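PDB 4BY6: general negative regulator of transcription subunit 2 from Saccharomyces cerevisiae, which serves as a core subunit of the CCR4-NOT complex, which deadenylates mRNA and seems to act as a general transcription factor, and is required for the integrity of that complex. Local coordinates for residues W137-K141 / L185-M191; E110-F114 / F171-W176; C93-I97 / V123-L127; R51-F56 / V68-F72. All coordinates share one frame; numbering follows the deposited sequence.

Contact 1. Residues W137-K141 / L185-M191; sequences WRYHK and LFYNAIM
H140 and I190 face each other as the non-hydrogen-bonded pair of a single antiparallel bridge (CA-CA 4.4 Å), and the neighbouring pair Y139-M191 exchanges both backbone bonds. The C-terminal tail thereby pairs with strand 138-140 of the SH3-like NOT-box barrel, after the 3-10 turn 187-189 has led the chain away from strand 177-186. On the other side K141 N donates to A189 O at 2.7 Å, almost straight.

The lysine chain, extended beyond CG, runs past A189 O and brings NZ within 2.7 Å of N188 O, from above the carbonyl plane. With the amine gone, as in an alanine here, the 3-10 turn would probably be tied less firmly to the strand, N188 O having lost this donor. H140 lays one ring face near A189 O, and its ND1 bonds L143 N. Small A189 lets the imidazole approach, with CB 3.6 Å from NE2.

R138 bends at chi2 and chi3, passing its guanidinium obliquely by I190 CD1. Y139 and M191 lie side by side, while the tyrosine OH bonds backbone of a partner protein. The methionine SD makes a Met-aromatic contact at the ring edge, and M191 CG touches Y139 CD2 at 3.8 Å.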
loop_
_atom_site.group_PDB
_atom_site.type_symbol
_atom_site.label_atom_id
_atom_site.label_comp_id
_atom_site.label_asym_id
_atom_site.label_seq_id
_atom_site.Cartn_x
_atom_site.Cartn_y
_atom_site.Cartn_z
ATOM N N TRP E 137 -10.376 -6.629 43.112
ATOM C CA TRP E 137 -9.198 -6.786 42.270
ATOM C C TRP E 137 -8.042 -6.096 42.966
ATOM O O TRP E 137 -8.224 -5.058 43.590
ATOM C CB TRP E 137 -9.407 -6.167 40.882
ATOM C CG TRP E 137 -10.262 -6.970 40.002
ATOM C CD1 TRP E 137 -11.626 -6.898 39.893
ATOM C CD2 TRP E 137 -9.837 -7.971 39.079
ATOM N NE1 TRP E 137 -12.069 -7.800 38.964
ATOM C CE2 TRP E 137 -10.993 -8.473 38.445
ATOM C CE3 TRP E 137 -8.591 -8.495 38.723
ATOM C CZ2 TRP E 137 -10.938 -9.477 37.470
ATOM C CZ3 TRP E 137 -8.537 -9.491 37.763
ATOM C CH2 TRP E 137 -9.706 -9.971 37.143
ATOM N N ARG E 138 -6.853 -6.652 42.847
ATOM C CA ARG E 138 -5.671 -5.991 43.363
ATOM C C ARG E 138 -4.699 -5.731 42.209
ATOM O O ARG E 138 -4.597 -6.531 41.275
ATOM C CB ARG E 138 -5.021 -6.833 44.456
ATOM C CG ARG E 138 -5.699 -6.753 45.813
ATOM C CD ARG E 138 -6.024 -8.175 46.318
ATOM N NE ARG E 138 -5.126 -8.741 47.342
ATOM C CZ ARG E 138 -5.157 -10.019 47.733
ATOM N NH1 ARG E 138 -6.026 -10.859 47.174
ATOM N NH2 ARG E 138 -4.320 -10.470 48.672
ATOM N N TYR E 139 -4.015 -4.595 42.256
ATOM C CA TYR E 139 -3.098 -4.202 41.180
ATOM C C TYR E 139 -1.628 -4.533 41.483
ATOM O O TYR E 139 -1.068 -4.059 42.470
ATOM C CB TYR E 139 -3.243 -2.703 40.895
ATOM C CG TYR E 139 -2.295 -2.202 39.842
ATOM C CD1 TYR E 139 -2.486 -2.523 38.503
ATOM C CD2 TYR E 139 -1.215 -1.409 40.180
ATOM C CE1 TYR E 139 -1.624 -2.078 37.537
ATOM C CE2 TYR E 139 -0.350 -0.952 39.217
ATOM C CZ TYR E 139 -0.556 -1.286 37.897
ATOM O OH TYR E 139 0.310 -0.812 36.938
ATOM N N HIS E 140 -1.009 -5.353 40.636
ATOM C CA HIS E 140 0.403 -5.696 40.804
ATOM C C HIS E 140 1.312 -4.619 40.232
ATOM O O HIS E 140 1.248 -4.321 39.035
ATOM C CB HIS E 140 0.704 -7.035 40.141
ATOM C CG HIS E 140 2.002 -7.641 40.569
ATOM N ND1 HIS E 140 3.188 -7.414 39.897
ATOM C CD2 HIS E 140 2.307 -8.451 41.609
ATOM C CE1 HIS E 140 4.163 -8.081 40.493
ATOM N NE2 HIS E 140 3.659 -8.713 41.538
ATOM N N LYS E 141 2.167 -4.065 41.086
ATOM C CA LYS E 141 2.980 -2.897 40.743
ATOM C C LYS E 141 4.025 -3.120 39.663
ATOM O O LYS E 141 4.170 -2.278 38.761
ATOM C CB LYS E 141 3.693 -2.388 41.981
ATOM C CG LYS E 141 2.774 -1.905 43.076
ATOM C CD LYS E 141 3.615 -1.728 44.308
ATOM C CE LYS E 141 2.817 -1.327 45.502
ATOM N NZ LYS E 141 3.749 -1.345 46.652
ATOM N N LEU E 185 2.650 -14.670 45.833
ATOM C CA LEU E 185 2.341 -13.256 45.755
ATOM C C LEU E 185 2.885 -12.484 46.942
ATOM O O LEU E 185 2.578 -12.813 48.094
ATOM C CB LEU E 185 0.831 -13.090 45.702
ATOM C CG LEU E 185 0.377 -11.655 45.820
ATOM C CD1 LEU E 185 0.851 -10.897 44.583
ATOM C CD2 LEU E 185 -1.123 -11.673 45.949
ATOM N N PHE E 186 3.657 -11.443 46.665
ATOM C CA PHE E 186 4.243 -10.634 47.722
ATOM C C PHE E 186 3.422 -9.395 47.976
ATOM O O PHE E 186 3.139 -8.651 47.044
ATOM C CB PHE E 186 5.678 -10.249 47.370
ATOM C CG PHE E 186 6.665 -11.330 47.653
ATOM C CD1 PHE E 186 6.902 -12.338 46.728
ATOM C CD2 PHE E 186 7.336 -11.368 48.870
ATOM C CE1 PHE E 186 7.815 -13.356 47.006
ATOM C CE2 PHE E 186 8.239 -12.383 49.149
ATOM C CZ PHE E 186 8.475 -13.374 48.210
ATOM N N TYR E 187 3.059 -9.164 49.239
ATOM C CA TYR E 187 2.152 -8.071 49.567
ATOM C C TYR E 187 2.726 -6.675 49.276
ATOM O O TYR E 187 1.962 -5.778 48.948
ATOM C CB TYR E 187 1.749 -8.156 51.026
ATOM C CG TYR E 187 1.015 -9.425 51.423
ATOM C CD1 TYR E 187 -0.227 -9.742 50.885
ATOM C CD2 TYR E 187 1.567 -10.304 52.345
ATOM C CE1 TYR E 187 -0.893 -10.905 51.257
ATOM C CE2 TYR E 187 0.913 -11.467 52.717
ATOM C CZ TYR E 187 -0.323 -11.768 52.171
ATOM O OH TYR E 187 -0.995 -12.925 52.562
ATOM N N ASN E 188 4.044 -6.486 49.392
ATOM C CA ASN E 188 4.658 -5.197 49.023
ATOM C C ASN E 188 4.513 -4.875 47.508
ATOM O O ASN E 188 4.828 -3.770 47.060
ATOM C CB ASN E 188 6.141 -5.120 49.471
ATOM C CG ASN E 188 7.075 -6.051 48.696
ATOM O OD1 ASN E 188 6.661 -6.833 47.842
ATOM N ND2 ASN E 188 8.359 -5.955 49.003
ATOM N N ALA E 189 4.044 -5.849 46.730
ATOM C CA ALA E 189 3.998 -5.719 45.288
ATOM C C ALA E 189 2.587 -5.386 44.774
ATOM O O ALA E 189 2.397 -5.092 43.583
ATOM C CB ALA E 189 4.491 -7.001 44.646
ATOM N N ILE E 190 1.590 -5.416 45.654
ATOM C CA ILE E 190 0.246 -5.112 45.188
ATOM C C ILE E 190 -0.303 -3.911 45.939
ATOM O O ILE E 190 0.099 -3.644 47.072
ATOM C CB ILE E 190 -0.709 -6.308 45.346
ATOM C CG1 ILE E 190 -0.626 -6.878 46.752
ATOM C CG2 ILE E 190 -0.384 -7.419 44.350
ATOM C CD1 ILE E 190 -1.651 -8.002 46.980
ATOM N N MET E 191 -1.227 -3.193 45.313
ATOM C CA MET E 191 -1.805 -2.013 45.948
ATOM C C MET E 191 -3.316 -1.952 45.750
ATOM O O MET E 191 -3.867 -2.724 44.965
ATOM C CB MET E 191 -1.147 -0.745 45.402
ATOM C CG MET E 191 -1.136 -0.640 43.901
ATOM S SD MET E 191 -0.445 0.935 43.319
ATOM C CE MET E 191 -1.601 2.110 44.028
#

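Contact 2. Residues E110-F114 / F171-W176; sequences ETLFF and FDPQRW
Helix 109-118 packs on the end of the hairpin of strands 163-172 and 177-186 through F113 and F171. The two rings form an offset stack, centroids 4.3 Å apart and planes inclined by 20°. F113 CD2 sits over one face of F171, displaced toward the rim. The torsions explain the meeting: F171 carries CG opposite its own N (chi1 -178°), which sends the ring out toward the helix. Flat phenylalanines suit this buried place because they fill it without polar groups to satisfy. F113 also meets W137 edge-to-face, so its ring has aromatic partners in both the hairpin and the segment leading into strand 138-140.

The other end of the contact belongs to the hairpin turn. D172 forms an Asx turn, its OD1 accepting from Q174 N at 3.0 Å, and its OD2 makes a salt bridge with R175 NE at 2.7 Å. W176 follows, and its indole lies so that F171 CZ stands over one of its faces. The far edge of the indole reaches the helix, CH2 lying 3.8 Å from F114 CB.

E110, one turn before F114, crosses the indole obliquely with its aliphatic part. Its CG comes 3.4 Å from W176 NE1, and a bend at chi2 turns the carboxylate onward. A partner protein packs on E110 and F114, and Q174 bonds that protein's backbone through both OE1 and NE2.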
loop_
_atom_site.group_PDB
_atom_site.type_symbol
_atom_site.label_atom_id
_atom_site.label_comp_id
_atom_site.label_asym_id
_atom_site.label_seq_id
_atom_site.Cartn_x
_atom_site.Cartn_y
_atom_site.Cartn_z
ATOM N N GLU E 110 -14.004 -5.524 32.507
ATOM C CA GLU E 110 -13.209 -5.326 31.296
ATOM C C GLU E 110 -13.217 -3.876 30.854
ATOM O O GLU E 110 -12.164 -3.330 30.522
ATOM C CB GLU E 110 -13.698 -6.195 30.150
ATOM C CG GLU E 110 -12.984 -7.494 30.014
ATOM C CD GLU E 110 -13.798 -8.618 30.557
ATOM O OE1 GLU E 110 -14.572 -8.362 31.519
ATOM O OE2 GLU E 110 -13.672 -9.745 30.019
ATOM N N THR E 111 -14.383 -3.234 30.874
ATOM C CA THR E 111 -14.425 -1.826 30.475
ATOM C C THR E 111 -13.536 -0.942 31.361
ATOM O O THR E 111 -12.820 -0.065 30.848
ATOM C CB THR E 111 -15.868 -1.318 30.462
ATOM O OG1 THR E 111 -16.546 -1.978 29.389
ATOM C CG2 THR E 111 -15.937 0.200 30.225
ATOM N N LEU E 112 -13.531 -1.216 32.669
ATOM C CA LEU E 112 -12.659 -0.506 33.608
ATOM C C LEU E 112 -11.167 -0.764 33.291
ATOM O O LEU E 112 -10.332 0.166 33.332
ATOM C CB LEU E 112 -12.958 -0.935 35.040
ATOM C CG LEU E 112 -14.383 -0.853 35.577
ATOM C CD1 LEU E 112 -14.429 -1.509 36.946
ATOM C CD2 LEU E 112 -14.835 0.585 35.650
ATOM N N PHE E 113 -10.837 -2.016 32.969
ATOM C CA PHE E 113 -9.474 -2.340 32.576
ATOM C C PHE E 113 -9.058 -1.508 31.353
ATOM O O PHE E 113 -7.963 -0.937 31.307
ATOM C CB PHE E 113 -9.335 -3.824 32.259
ATOM C CG PHE E 113 -9.418 -4.715 33.454
ATOM C CD1 PHE E 113 -8.945 -4.294 34.686
ATOM C CD2 PHE E 113 -9.948 -5.997 33.335
ATOM C CE1 PHE E 113 -9.000 -5.137 35.784
ATOM C CE2 PHE E 113 -10.017 -6.852 34.431
ATOM C CZ PHE E 113 -9.555 -6.428 35.657
ATOM N N PHE E 114 -9.936 -1.478 30.356
ATOM C CA PHE E 114 -9.713 -0.713 29.139
ATOM C C PHE E 114 -9.388 0.752 29.448
ATOM O O PHE E 114 -8.374 1.300 28.993
ATOM C CB PHE E 114 -10.942 -0.790 28.254
ATOM C CG PHE E 114 -10.806 -0.052 26.974
ATOM C CD1 PHE E 114 -10.370 -0.711 25.829
ATOM C CD2 PHE E 114 -11.122 1.305 26.904
ATOM C CE1 PHE E 114 -10.235 -0.033 24.621
ATOM C CE2 PHE E 114 -10.993 2.005 25.694
ATOM C CZ PHE E 114 -10.552 1.332 24.553
ATOM N N PHE E 171 -5.613 -10.454 34.738
ATOM C CA PHE E 171 -6.137 -9.973 33.465
ATOM C C PHE E 171 -5.001 -9.583 32.532
ATOM O O PHE E 171 -4.134 -8.787 32.888
ATOM C CB PHE E 171 -7.116 -8.801 33.652
ATOM C CG PHE E 171 -7.705 -8.308 32.356
ATOM C CD1 PHE E 171 -8.669 -9.059 31.685
ATOM C CD2 PHE E 171 -7.279 -7.108 31.790
ATOM C CE1 PHE E 171 -9.203 -8.617 30.468
ATOM C CE2 PHE E 171 -7.818 -6.656 30.584
ATOM C CZ PHE E 171 -8.783 -7.416 29.919
ATOM N N ASP E 172 -5.048 -10.152 31.331
ATOM C CA ASP E 172 -4.086 -9.922 30.257
ATOM C C ASP E 172 -4.725 -9.032 29.201
ATOM O O ASP E 172 -5.537 -9.498 28.394
ATOM C CB ASP E 172 -3.661 -11.269 29.646
ATOM C CG ASP E 172 -2.577 -11.148 28.564
ATOM O OD1 ASP E 172 -2.293 -10.035 28.044
ATOM O OD2 ASP E 172 -2.016 -12.215 28.222
ATOM N N PRO E 173 -4.318 -7.755 29.173
ATOM C CA PRO E 173 -4.906 -6.716 28.310
ATOM C C PRO E 173 -4.520 -6.886 26.840
ATOM O O PRO E 173 -5.158 -6.276 25.982
ATOM C CB PRO E 173 -4.315 -5.410 28.863
ATOM C CG PRO E 173 -3.489 -5.811 30.099
ATOM C CD PRO E 173 -3.154 -7.259 29.925
ATOM N N GLN E 174 -3.493 -7.687 26.553
ATOM C CA GLN E 174 -3.100 -7.929 25.165
ATOM C C GLN E 174 -3.919 -9.060 24.545
ATOM O O GLN E 174 -4.246 -9.027 23.361
ATOM C CB GLN E 174 -1.611 -8.255 25.071
ATOM C CG GLN E 174 -0.714 -7.080 25.392
ATOM C CD GLN E 174 -0.860 -5.969 24.386
ATOM O OE1 GLN E 174 -1.261 -6.199 23.245
ATOM N NE2 GLN E 174 -0.546 -4.747 24.803
ATOM N N ARG E 175 -4.275 -10.051 25.353
ATOM C CA ARG E 175 -5.122 -11.139 24.876
ATOM C C ARG E 175 -6.603 -10.938 25.248
ATOM O O ARG E 175 -7.486 -11.711 24.810
ATOM C CB ARG E 175 -4.629 -12.472 25.421
ATOM C CG ARG E 175 -3.356 -12.944 24.799
ATOM C CD ARG E 175 -2.879 -14.218 25.465
ATOM N NE ARG E 175 -1.630 -13.972 26.179
ATOM C CZ ARG E 175 -0.424 -14.166 25.655
ATOM N NH1 ARG E 175 -0.300 -14.627 24.414
ATOM N NH2 ARG E 175 0.660 -13.905 26.375
ATOM N N TRP E 176 -6.859 -9.916 26.063
ATOM C CA TRP E 176 -8.199 -9.652 26.572
ATOM C C TRP E 176 -8.782 -10.951 27.136
ATOM O O TRP E 176 -9.780 -11.480 26.667
ATOM C CB TRP E 176 -9.093 -9.057 25.481
ATOM C CG TRP E 176 -9.988 -8.038 26.060
ATOM C CD1 TRP E 176 -11.342 -8.119 26.213
ATOM C CD2 TRP E 176 -9.591 -6.788 26.633
ATOM N NE1 TRP E 176 -11.813 -6.982 26.832
ATOM C CE2 TRP E 176 -10.754 -6.154 27.104
ATOM C CE3 TRP E 176 -8.373 -6.137 26.775
ATOM C CZ2 TRP E 176 -10.725 -4.903 27.709
ATOM C CZ3 TRP E 176 -8.345 -4.901 27.381
ATOM C CH2 TRP E 176 -9.503 -4.296 27.844
#

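Contact 3. Residues C93-I97 / V123-L127; sequences CFNSI and VIQEL
F94 and V123 anchor the close-packed half of this contact, where loop 93-97 lies across the first turn of helix 123-134. V123 fits against the loop backbone: its CB lies 3.3 Å from F94 O, and CG2 is 3.9 Å from N95 O. CG1, placed opposite the valine N (chi1 169°), touches F94 O as well and reaches I97 CD1 at 3.9 Å. A glycine in place of V123 would probably open a gap between the loop backbone and the helix, leaving I97 CD1 without one of its apolar neighbours.

Beside it, I124 CD1 sits over one face of the F94 ring, 4.1 Å from the centroid and 20° off the normal, a CH-pi contact. Isoleucine's longer arm suits this spot because its terminal CD1 reaches the ring face. L127, one turn beyond V123, puts CD2 3.6 Å from I97 O.

The other side is looser. There I97 CD1 also touches CG of the partly exposed E126, at 4.0 Å, while the glutamate OE1 bonds a glycerol, probably from the crystallisation liquor. N95 points away from the helix and gives OD1 to backbone of a partner protein, and S96 OG bonds N99 N.

V123 and L127 are four residues apart and, with I124, form one apolar helix face. The contact is that of an irregular loop packed on such a face, here in the helical part that precedes the SH3-like barrel of the NOT box.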
loop_
_atom_site.group_PDB
_atom_site.type_symbol
_atom_site.label_atom_id
_atom_site.label_comp_id
_atom_site.label_asym_id
_atom_site.label_seq_id
_atom_site.Cartn_x
_atom_site.Cartn_y
_atom_site.Cartn_z
ATOM N N CYS E 93 -17.395 13.484 29.415
ATOM C CA CYS E 93 -16.064 13.583 29.974
ATOM C C CYS E 93 -16.086 12.953 31.377
ATOM O O CYS E 93 -17.144 12.658 31.899
ATOM C CB CYS E 93 -15.608 15.043 30.005
ATOM S SG CYS E 93 -16.758 16.104 30.822
ATOM N N PHE E 94 -14.927 12.736 31.985
ATOM C CA PHE E 94 -14.883 12.231 33.344
ATOM C C PHE E 94 -13.911 13.095 34.126
ATOM O O PHE E 94 -12.736 12.737 34.266
ATOM C CB PHE E 94 -14.436 10.781 33.387
ATOM C CG PHE E 94 -15.423 9.813 32.811
ATOM C CD1 PHE E 94 -16.406 9.247 33.602
ATOM C CD2 PHE E 94 -15.338 9.430 31.484
ATOM C CE1 PHE E 94 -17.304 8.342 33.071
ATOM C CE2 PHE E 94 -16.245 8.527 30.947
ATOM C CZ PHE E 94 -17.222 7.983 31.740
ATOM N N ASN E 95 -14.386 14.234 34.627
ATOM C CA ASN E 95 -13.481 15.182 35.251
ATOM C C ASN E 95 -13.664 15.274 36.742
ATOM O O ASN E 95 -13.001 16.083 37.383
ATOM C CB ASN E 95 -13.638 16.576 34.640
ATOM C CG ASN E 95 -13.266 16.615 33.173
ATOM O OD1 ASN E 95 -12.412 15.857 32.712
ATOM N ND2 ASN E 95 -13.901 17.514 32.428
ATOM N N SER E 96 -14.559 14.468 37.312
ATOM C CA SER E 96 -14.875 14.624 38.748
ATOM C C SER E 96 -14.733 13.364 39.580
ATOM O O SER E 96 -15.542 12.441 39.463
ATOM C CB SER E 96 -16.286 15.154 38.932
ATOM O OG SER E 96 -16.585 15.206 40.304
ATOM N N ILE E 97 -13.716 13.338 40.431
ATOM C CA ILE E 97 -13.525 12.218 41.346
ATOM C C ILE E 97 -14.787 12.012 42.194
ATOM O O ILE E 97 -15.229 10.895 42.400
ATOM C CB ILE E 97 -12.303 12.447 42.285
ATOM C CG1 ILE E 97 -10.999 12.534 41.494
ATOM C CG2 ILE E 97 -12.212 11.359 43.337
ATOM C CD1 ILE E 97 -10.501 11.196 41.024
ATOM N N VAL E 123 -8.303 11.458 35.835
ATOM C CA VAL E 123 -9.388 11.129 36.759
ATOM C C VAL E 123 -9.964 9.726 36.498
ATOM O O VAL E 123 -10.205 8.957 37.438
ATOM C CB VAL E 123 -10.539 12.169 36.660
ATOM C CG1 VAL E 123 -11.786 11.698 37.405
ATOM C CG2 VAL E 123 -10.090 13.506 37.186
ATOM N N ILE E 124 -10.168 9.381 35.230
ATOM C CA ILE E 124 -10.816 8.117 34.940
ATOM C C ILE E 124 -9.895 6.927 35.314
ATOM O O ILE E 124 -10.368 5.878 35.741
ATOM C CB ILE E 124 -11.269 8.059 33.452
ATOM C CG1 ILE E 124 -12.200 6.867 33.211
ATOM C CG2 ILE E 124 -10.095 7.988 32.522
ATOM C CD1 ILE E 124 -13.374 6.806 34.192
ATOM N N GLN E 125 -8.581 7.100 35.231
ATOM C CA GLN E 125 -7.693 6.016 35.645
ATOM C C GLN E 125 -7.829 5.793 37.155
ATOM O O GLN E 125 -7.962 4.652 37.611
ATOM C CB GLN E 125 -6.237 6.311 35.273
ATOM C CG GLN E 125 -5.266 5.170 35.605
ATOM C CD GLN E 125 -3.840 5.440 35.158
ATOM O OE1 GLN E 125 -3.232 6.453 35.512
ATOM N NE2 GLN E 125 -3.301 4.531 34.366
ATOM N N GLU E 126 -7.834 6.880 37.920
ATOM C CA GLU E 126 -8.023 6.779 39.358
ATOM C C GLU E 126 -9.406 6.190 39.738
ATOM O O GLU E 126 -9.534 5.407 40.695
ATOM C CB GLU E 126 -7.849 8.144 40.011
ATOM C CG GLU E 126 -7.983 8.121 41.523
ATOM C CD GLU E 126 -6.766 7.526 42.218
ATOM O OE1 GLU E 126 -5.712 7.347 41.565
ATOM O OE2 GLU E 126 -6.878 7.216 43.419
ATOM N N LEU E 127 -10.446 6.580 39.014
ATOM C CA LEU E 127 -11.764 6.090 39.356
ATOM C C LEU E 127 -11.881 4.585 39.044
ATOM O O LEU E 127 -12.438 3.813 39.835
ATOM C CB LEU E 127 -12.834 6.905 38.630
ATOM C CG LEU E 127 -13.072 8.340 39.128
ATOM C CD1 LEU E 127 -14.308 8.901 38.479
ATOM C CD2 LEU E 127 -13.204 8.449 40.648
#

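Contact 4. Residues R51-F56 / V68-F72; sequences RVLDTF and VEPRF
D54 and R71 are brought toward each other by their torsions: the aspartate CG stands opposite its carbonyl carbon (chi1 -67°), and the arginine chain bends at chi3 (-69°). Together with R51 they make a salt-bridge network, the polar end of a contact between two irregular segments that come before the helical part and the barrel.

R51 grips the carboxylate side-on. Its NE and NH2 both donate to D54 OD2, each at 3.1 Å. The acceptor lies in the guanidinium plane, while both nitrogens approach from the same face of the carboxylate. R71 takes the other oxygen, D54 OD1, through a long salt bridge to NH2 at 3.7 Å. Two arginines thus share one acid, which would probably favour its ionised form; R71's long chain suits the reach across to the other segment.

The rest is packing of small apolar side chains, partly on backbone oxygens. P70 CB lies 3.5 Å from D54 O and touches T55 CG2. Partner proteins flank the contact: V52 N and L53 N each bond an acidic side chain of one, and an aromatic side chain of another bonds R71 O. Farther along, V68 CG2 lies beside two carbonyl oxygens, 3.8 Å from T55 O and 3.9 Å from F56 O.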
loop_
_atom_site.group_PDB
_atom_site.type_symbol
_atom_site.label_atom_id
_atom_site.label_comp_id
_atom_site.label_asym_id
_atom_site.label_seq_id
_atom_site.Cartn_x
_atom_site.Cartn_y
_atom_site.Cartn_z
ATOM N N ARG E 51 -7.380 -7.629 1.492
ATOM C CA ARG E 51 -6.610 -6.453 1.083
ATOM C C ARG E 51 -5.568 -6.073 2.128
ATOM O O ARG E 51 -5.897 -5.841 3.296
ATOM C CB ARG E 51 -7.548 -5.269 0.826
ATOM C CG ARG E 51 -8.371 -5.441 -0.433
ATOM C CD ARG E 51 -9.627 -4.580 -0.461
ATOM N NE ARG E 51 -9.344 -3.148 -0.416
ATOM C CZ ARG E 51 -10.138 -2.220 -0.946
ATOM N NH1 ARG E 51 -11.239 -2.582 -1.594
ATOM N NH2 ARG E 51 -9.816 -0.938 -0.862
ATOM N N VAL E 52 -4.312 -5.994 1.717
ATOM C CA VAL E 52 -3.251 -5.632 2.649
ATOM C C VAL E 52 -2.800 -4.191 2.464
ATOM O O VAL E 52 -2.226 -3.592 3.384
ATOM C CB VAL E 52 -2.023 -6.552 2.504
ATOM C CG1 VAL E 52 -2.439 -7.990 2.685
ATOM C CG2 VAL E 52 -1.400 -6.368 1.132
ATOM N N LEU E 53 -3.054 -3.640 1.280
ATOM C CA LEU E 53 -2.487 -2.349 0.917
ATOM C C LEU E 53 -3.101 -1.164 1.671
ATOM O O LEU E 53 -2.444 -0.143 1.861
ATOM C CB LEU E 53 -2.621 -2.136 -0.594
ATOM C CG LEU E 53 -1.574 -2.889 -1.425
ATOM C CD1 LEU E 53 -1.790 -2.716 -2.922
ATOM C CD2 LEU E 53 -0.170 -2.414 -1.029
ATOM N N ASP E 54 -4.334 -1.307 2.139
ATOM C CA ASP E 54 -5.022 -0.184 2.773
ATOM C C ASP E 54 -4.612 0.028 4.225
ATOM O O ASP E 54 -5.060 0.982 4.873
ATOM C CB ASP E 54 -6.522 -0.377 2.662
ATOM C CG ASP E 54 -6.994 -0.276 1.236
ATOM O OD1 ASP E 54 -7.268 0.876 0.805
ATOM O OD2 ASP E 54 -7.053 -1.334 0.550
ATOM N N THR E 55 -3.762 -0.875 4.714
ATOM C CA THR E 55 -3.163 -0.799 6.049
ATOM C C THR E 55 -1.645 -0.971 5.987
ATOM O O THR E 55 -1.000 -1.211 7.018
ATOM C CB THR E 55 -3.756 -1.855 7.004
ATOM O OG1 THR E 55 -4.180 -2.999 6.242
ATOM C CG2 THR E 55 -4.957 -1.288 7.703
ATOM N N PHE E 56 -1.107 -0.829 4.771
ATOM C CA PHE E 56 0.325 -0.898 4.463
ATOM C C PHE E 56 1.131 0.163 5.218
ATOM O O PHE E 56 0.991 1.375 4.977
ATOM C CB PHE E 56 0.512 -0.718 2.955
ATOM C CG PHE E 56 1.830 -1.215 2.410
ATOM C CD1 PHE E 56 2.113 -2.569 2.355
ATOM C CD2 PHE E 56 2.747 -0.328 1.875
ATOM C CE1 PHE E 56 3.299 -3.023 1.819
ATOM C CE2 PHE E 56 3.932 -0.778 1.338
ATOM C CZ PHE E 56 4.205 -2.126 1.307
ATOM N N VAL E 68 -1.105 1.550 11.140
ATOM C CA VAL E 68 -1.437 2.907 10.724
ATOM C C VAL E 68 -2.912 2.998 10.475
ATOM O O VAL E 68 -3.558 2.031 10.057
ATOM C CB VAL E 68 -0.653 3.358 9.443
ATOM C CG1 VAL E 68 0.833 3.473 9.753
ATOM C CG2 VAL E 68 -0.865 2.392 8.299
ATOM N N GLU E 69 -3.457 4.167 10.755
ATOM C CA GLU E 69 -4.892 4.363 10.634
ATOM C C GLU E 69 -5.327 4.368 9.170
ATOM O O GLU E 69 -4.856 5.186 8.371
ATOM C CB GLU E 69 -5.278 5.655 11.340
ATOM C CG GLU E 69 -6.754 5.902 11.499
ATOM C CD GLU E 69 -6.996 7.156 12.297
ATOM O OE1 GLU E 69 -6.920 7.065 13.550
ATOM O OE2 GLU E 69 -7.182 8.230 11.666
ATOM N N PRO E 70 -6.201 3.426 8.805
ATOM C CA PRO E 70 -6.719 3.344 7.436
ATOM C C PRO E 70 -7.771 4.411 7.171
ATOM O O PRO E 70 -8.095 5.179 8.083
ATOM C CB PRO E 70 -7.348 1.949 7.388
ATOM C CG PRO E 70 -7.789 1.713 8.803
ATOM C CD PRO E 70 -6.719 2.348 9.662
ATOM N N ARG E 71 -8.295 4.451 5.949
ATOM C CA ARG E 71 -9.473 5.250 5.665
ATOM C C ARG E 71 -10.651 4.615 6.367
ATOM O O ARG E 71 -10.700 3.399 6.501
ATOM C CB ARG E 71 -9.756 5.295 4.178
ATOM C CG ARG E 71 -8.686 5.897 3.331
ATOM C CD ARG E 71 -9.147 5.972 1.878
ATOM N NE ARG E 71 -9.258 4.650 1.273
ATOM C CZ ARG E 71 -10.010 4.367 0.219
ATOM N NH1 ARG E 71 -10.714 5.322 -0.374
ATOM N NH2 ARG E 71 -10.038 3.132 -0.257
ATOM N N PHE E 72 -11.603 5.412 6.824
ATOM C CA PHE E 72 -12.822 4.822 7.377
ATOM C C PHE E 72 -13.957 5.832 7.381
ATOM O O PHE E 72 -13.727 7.040 7.404
ATOM C CB PHE E 72 -12.590 4.275 8.787
ATOM C CG PHE E 72 -12.286 5.328 9.798
ATOM C CD1 PHE E 72 -13.289 5.839 10.605
ATOM C CD2 PHE E 72 -11.001 5.812 9.948
ATOM C CE1 PHE E 72 -13.012 6.803 11.543
ATOM C CE2 PHE E 72 -10.725 6.780 10.882
ATOM C CZ PHE E 72 -11.734 7.276 11.678
#

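Overall arrangement
Along the chain contact 4 comes first and is complete before the others open. It sits in the extended N-terminal part, with its centre about 25 Å from that of contact 2 and 40 Å from that of contact 1. The other three interleave: contact 2 crosses both contact 3 and contact 1, while contact 3 closes before contact 1 begins. Successive helices 109-118 and 123-134 serve contacts 2 and 3, whose centres are about 18 Å apart. Contacts 1 and 2 reach neighbouring strands of one antiparallel sheet and meet directly where W137 packs on F113. Helices and barrel thus form one compact unit, from which an extended arm reaches along partner proteins, consistent with a scaffolding role.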